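Local coordinates for sugar ABC transporter substrate-binding protein, BlMnBP1 (Bifidobacterium animalis subsp. lactis ATCC 27673, PDB 6I5R) that binds manno-oligosaccharides such as mannobiose and probably delivers them to an ABC transporter for import into the cell, at residues A187-W198 / G275-W285. Residues are numbered along the deposited sequence; the frame is centred on the assembly and turned at random.
With ZN (zinc ion), chain G; ZN (zinc ion), chain L; BMA (beta-D-mannopyranose), chain B; BMA (beta-D-mannopyranose), chain C.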
# COMPACT_ATOMS: atom_id res chain seq x y z
N ALA A 187 17.28 20.86 -3.04
CA ALA A 187 16.56 19.69 -2.54
C ALA A 187 17.15 18.40 -3.11
O ALA A 187 17.65 18.37 -4.24
CB ALA A 187 15.07 19.76 -2.90
N VAL A 188 17.04 17.32 -2.34
CA VAL A 188 17.28 15.99 -2.90
C VAL A 188 16.18 15.74 -3.92
O VAL A 188 14.99 15.76 -3.55
CB VAL A 188 17.29 14.92 -1.80
CG1 VAL A 188 17.37 13.52 -2.41
CG2 VAL A 188 18.44 15.15 -0.83
N PRO A 189 16.49 15.51 -5.21
CA PRO A 189 15.39 15.33 -6.18
C PRO A 189 14.46 14.17 -5.87
O PRO A 189 13.24 14.32 -5.93
CB PRO A 189 16.13 15.14 -7.51
CG PRO A 189 17.47 15.86 -7.31
CD PRO A 189 17.81 15.66 -5.86
N LEU A 190 15.01 13.00 -5.55
CA LEU A 190 14.18 11.85 -5.18
C LEU A 190 14.84 11.17 -4.00
O LEU A 190 15.99 10.72 -4.10
CB LEU A 190 14.01 10.89 -6.36
CG LEU A 190 13.05 9.70 -6.18
CD1 LEU A 190 12.42 9.24 -7.48
CD2 LEU A 190 13.83 8.53 -5.54
N TYR A 191 14.13 11.10 -2.88
CA TYR A 191 14.65 10.48 -1.67
C TYR A 191 14.16 9.05 -1.63
O TYR A 191 12.96 8.81 -1.73
CB TYR A 191 14.19 11.24 -0.43
CG TYR A 191 14.91 10.91 0.83
CD1 TYR A 191 16.10 11.53 1.15
CD2 TYR A 191 14.37 10.02 1.74
CE1 TYR A 191 16.76 11.25 2.33
CE2 TYR A 191 15.02 9.74 2.92
CZ TYR A 191 16.22 10.35 3.21
OH TYR A 191 16.86 10.09 4.40
N THR A 192 15.09 8.11 -1.51
CA THR A 192 14.69 6.73 -1.73
C THR A 192 14.10 6.08 -0.49
O THR A 192 13.36 5.12 -0.64
CB THR A 192 15.87 5.85 -2.15
OG1 THR A 192 16.85 5.84 -1.10
CG2 THR A 192 16.49 6.32 -3.43
N ASN A 193 14.42 6.56 0.72
CA ASN A 193 14.11 5.86 1.96
C ASN A 193 14.54 4.40 1.86
O ASN A 193 13.85 3.49 2.32
CB ASN A 193 12.63 5.98 2.32
CG ASN A 193 12.35 7.20 3.19
OD1 ASN A 193 12.96 7.36 4.24
ND2 ASN A 193 11.46 8.08 2.73
N PHE A 194 15.72 4.20 1.28
CA PHE A 194 16.31 2.88 1.12
C PHE A 194 16.21 2.05 2.40
O PHE A 194 15.95 0.85 2.34
CB PHE A 194 17.78 3.07 0.69
CG PHE A 194 18.58 1.82 0.63
CD1 PHE A 194 19.22 1.33 1.77
CD2 PHE A 194 18.75 1.14 -0.57
CE1 PHE A 194 19.98 0.17 1.71
CE2 PHE A 194 19.51 -0.01 -0.63
CZ PHE A 194 20.12 -0.49 0.53
N VAL A 195 16.38 2.68 3.56
CA VAL A 195 16.55 1.87 4.76
C VAL A 195 15.24 1.20 5.16
O VAL A 195 15.25 0.14 5.80
CB VAL A 195 17.12 2.71 5.92
CG1 VAL A 195 16.85 2.08 7.31
CG2 VAL A 195 18.62 2.91 5.73
N GLU A 196 14.10 1.78 4.81
CA GLU A 196 12.80 1.18 5.11
C GLU A 196 12.46 0.15 4.04
O GLU A 196 12.21 0.50 2.87
CB GLU A 196 11.72 2.25 5.20
CG GLU A 196 11.91 3.28 6.27
CD GLU A 196 11.92 2.71 7.69
OE1 GLU A 196 11.02 1.93 8.07
OE2 GLU A 196 12.84 3.07 8.44
N ASP A 197 12.44 -1.11 4.41
CA ASP A 197 12.09 -2.14 3.45
C ASP A 197 10.75 -1.85 2.77
O ASP A 197 10.61 -2.05 1.56
CB ASP A 197 12.07 -3.52 4.13
CG ASP A 197 13.47 -4.03 4.40
OD1 ASP A 197 14.35 -3.19 4.65
OD2 ASP A 197 13.69 -5.27 4.32
N TRP A 198 9.76 -1.38 3.54
CA TRP A 198 8.43 -1.20 2.98
C TRP A 198 8.44 -0.04 1.99
O TRP A 198 7.68 -0.05 1.02
CB TRP A 198 7.39 -0.96 4.07
CG TRP A 198 7.73 0.20 4.92
CD1 TRP A 198 8.38 0.17 6.11
CD2 TRP A 198 7.47 1.57 4.62
NE1 TRP A 198 8.53 1.45 6.58
CE2 TRP A 198 7.99 2.33 5.67
CE3 TRP A 198 6.85 2.24 3.56
CZ2 TRP A 198 7.90 3.72 5.70
CZ3 TRP A 198 6.77 3.60 3.60
CH2 TRP A 198 7.30 4.33 4.65
N GLY A 275 11.02 21.51 2.02
CA GLY A 275 11.61 21.69 0.71
C GLY A 275 13.04 21.22 0.55
O GLY A 275 13.73 21.71 -0.34
N GLU A 276 13.51 20.30 1.41
CA GLU A 276 14.83 19.69 1.32
C GLU A 276 14.80 18.39 0.54
O GLU A 276 15.86 17.86 0.18
CB GLU A 276 15.39 19.39 2.72
CG GLU A 276 15.49 20.61 3.58
CD GLU A 276 16.04 20.33 4.95
OE1 GLU A 276 16.89 19.42 5.13
OE2 GLU A 276 15.58 21.01 5.88
N ILE A 277 13.60 17.87 0.30
CA ILE A 277 13.38 16.74 -0.58
C ILE A 277 12.32 17.15 -1.60
O ILE A 277 11.29 17.73 -1.23
CB ILE A 277 12.90 15.49 0.17
CG1 ILE A 277 13.98 14.89 1.10
CG2 ILE A 277 12.41 14.47 -0.83
CD1 ILE A 277 13.39 13.89 2.10
N ALA A 278 12.54 16.83 -2.87
CA ALA A 278 11.56 17.24 -3.88
C ALA A 278 10.50 16.19 -4.15
O ALA A 278 9.32 16.53 -4.33
CB ALA A 278 12.25 17.59 -5.19
N THR A 279 10.88 14.91 -4.21
CA THR A 279 9.90 13.86 -4.46
C THR A 279 10.18 12.61 -3.64
O THR A 279 11.32 12.30 -3.29
CB THR A 279 9.85 13.46 -5.93
OG1 THR A 279 11.06 12.79 -6.30
CG2 THR A 279 9.66 14.67 -6.83
N MET A 280 9.10 11.90 -3.33
CA MET A 280 9.16 10.57 -2.75
C MET A 280 8.06 9.73 -3.38
O MET A 280 6.93 10.19 -3.50
CB MET A 280 9.00 10.61 -1.22
CG MET A 280 10.24 11.14 -0.54
SD MET A 280 10.27 10.86 1.23
CE MET A 280 9.46 12.35 1.82
N VAL A 281 8.39 8.50 -3.78
CA VAL A 281 7.45 7.64 -4.48
C VAL A 281 6.71 6.87 -3.40
O VAL A 281 7.21 5.88 -2.87
CB VAL A 281 8.18 6.74 -5.48
CG1 VAL A 281 7.20 5.77 -6.15
CG2 VAL A 281 8.88 7.61 -6.52
N LEU A 282 5.55 7.38 -3.02
CA LEU A 282 4.79 6.83 -1.90
C LEU A 282 3.31 6.91 -2.24
O LEU A 282 2.90 7.71 -3.07
CB LEU A 282 5.03 7.60 -0.61
CG LEU A 282 6.47 7.59 -0.10
CD1 LEU A 282 6.70 8.78 0.82
CD2 LEU A 282 6.73 6.30 0.61
N GLY A 283 2.53 6.09 -1.58
CA GLY A 283 1.10 6.15 -1.80
C GLY A 283 0.48 7.37 -1.15
O GLY A 283 1.11 8.08 -0.37
N ALA A 284 -0.80 7.58 -1.47
CA ALA A 284 -1.53 8.77 -1.06
C ALA A 284 -1.63 8.91 0.45
O ALA A 284 -1.82 10.02 0.95
CB ALA A 284 -2.93 8.76 -1.69
N TRP A 285 -1.52 7.80 1.18
CA TRP A 285 -1.55 7.85 2.64
C TRP A 285 -0.44 8.74 3.20
O TRP A 285 -0.56 9.22 4.33
CB TRP A 285 -1.42 6.43 3.21
CG TRP A 285 -0.19 5.78 2.71
CD1 TRP A 285 -0.09 4.95 1.65
CD2 TRP A 285 1.13 5.92 3.25
NE1 TRP A 285 1.22 4.56 1.48
CE2 TRP A 285 1.98 5.15 2.44
CE3 TRP A 285 1.66 6.63 4.33
CZ2 TRP A 285 3.34 5.07 2.68
CZ3 TRP A 285 3.02 6.55 4.55
CH2 TRP A 285 3.84 5.76 3.75
ZN ZN G . 16.08 -3.68 5.80
ZN ZN L . 11.22 0.50 9.75
C1 BMA B . 3.96 2.76 6.81
C2 BMA B . 4.34 1.33 6.32
C3 BMA B . 3.75 1.12 4.96
C4 BMA B . 2.28 1.53 4.92
C5 BMA B . 2.09 2.96 5.42
C6 BMA B . 0.63 3.36 5.46
O2 BMA B . 3.73 0.33 7.12
O3 BMA B . 3.86 -0.23 4.50
O4 BMA B . 1.85 1.45 3.59
O5 BMA B . 2.61 3.03 6.76
O6 BMA B . -0.08 2.56 6.42
C1 BMA C . 5.09 5.59 11.02
C2 BMA C . 4.03 6.02 9.97
C3 BMA C . 3.63 4.81 9.14
C4 BMA C . 4.83 4.02 8.70
C5 BMA C . 5.76 3.73 9.88
C6 BMA C . 6.96 2.91 9.47
O1 BMA C . 5.48 6.80 11.59
O2 BMA C . 4.68 6.96 9.06
O3 BMA C . 2.87 5.18 8.04
O4 BMA C . 4.43 2.78 8.13
O5 BMA C . 6.17 4.96 10.46
O6 BMA C . 7.50 2.37 10.68
O HOH W 1 11.05 7.61 -3.39
O HOH W 2 16.84 -1.80 5.41
O HOH W 3 13.63 1.11 10.15
O HOH W 4 16.93 -4.71 4.17
O HOH W 5 10.12 1.25 10.78
O HOH W 6 9.90 -0.54 9.10
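In this solute-binding-protein fold, strand 188-190 pairs in parallel with strand 277-283, and the chain beyond each brings a tryptophan, Trp198 or Trp285, to the sugar pocket. Val188 is gripped twice, its N giving a hydrogen bond to Glu276 O (2.8 Å) and its O receiving one from Ala278 N (2.8 Å). At Pro189 the chain turns a corner, and beside it Thr279 OG1, set between its own backbone N and carbonyl carbon (chi1 69°), donates to Pro189 O at 2.7 Å. Tyr191 N then donates to Thr279 O, and a water joins Tyr191 O to Val281 N.

Ile277 CD1 lies over one face of the Tyr191 ring, a CH-pi contact 3.9 Å from the centroid, while Met280 SD approaches the same ring obliquely. The phenol hydroxyl reaches on to Asp264 N.

Farther along, the indoles of Trp198 and Trp285 meet obliquely, their planes at 62°, and each turns a face to the same mannose of the bound mannobiose. Trp198 stands over C2, with Glu196 CB against its opposite face and Glu196 OE1 both accepting from NE1 and binding a zinc ion; Trp285 receives C6, which lies 3.4 Å from its CD2. Where the indoles touch, Trp198 CZ3 comes near the plane of Trp285 at its edge, 3.6 Å from Trp285 CH2.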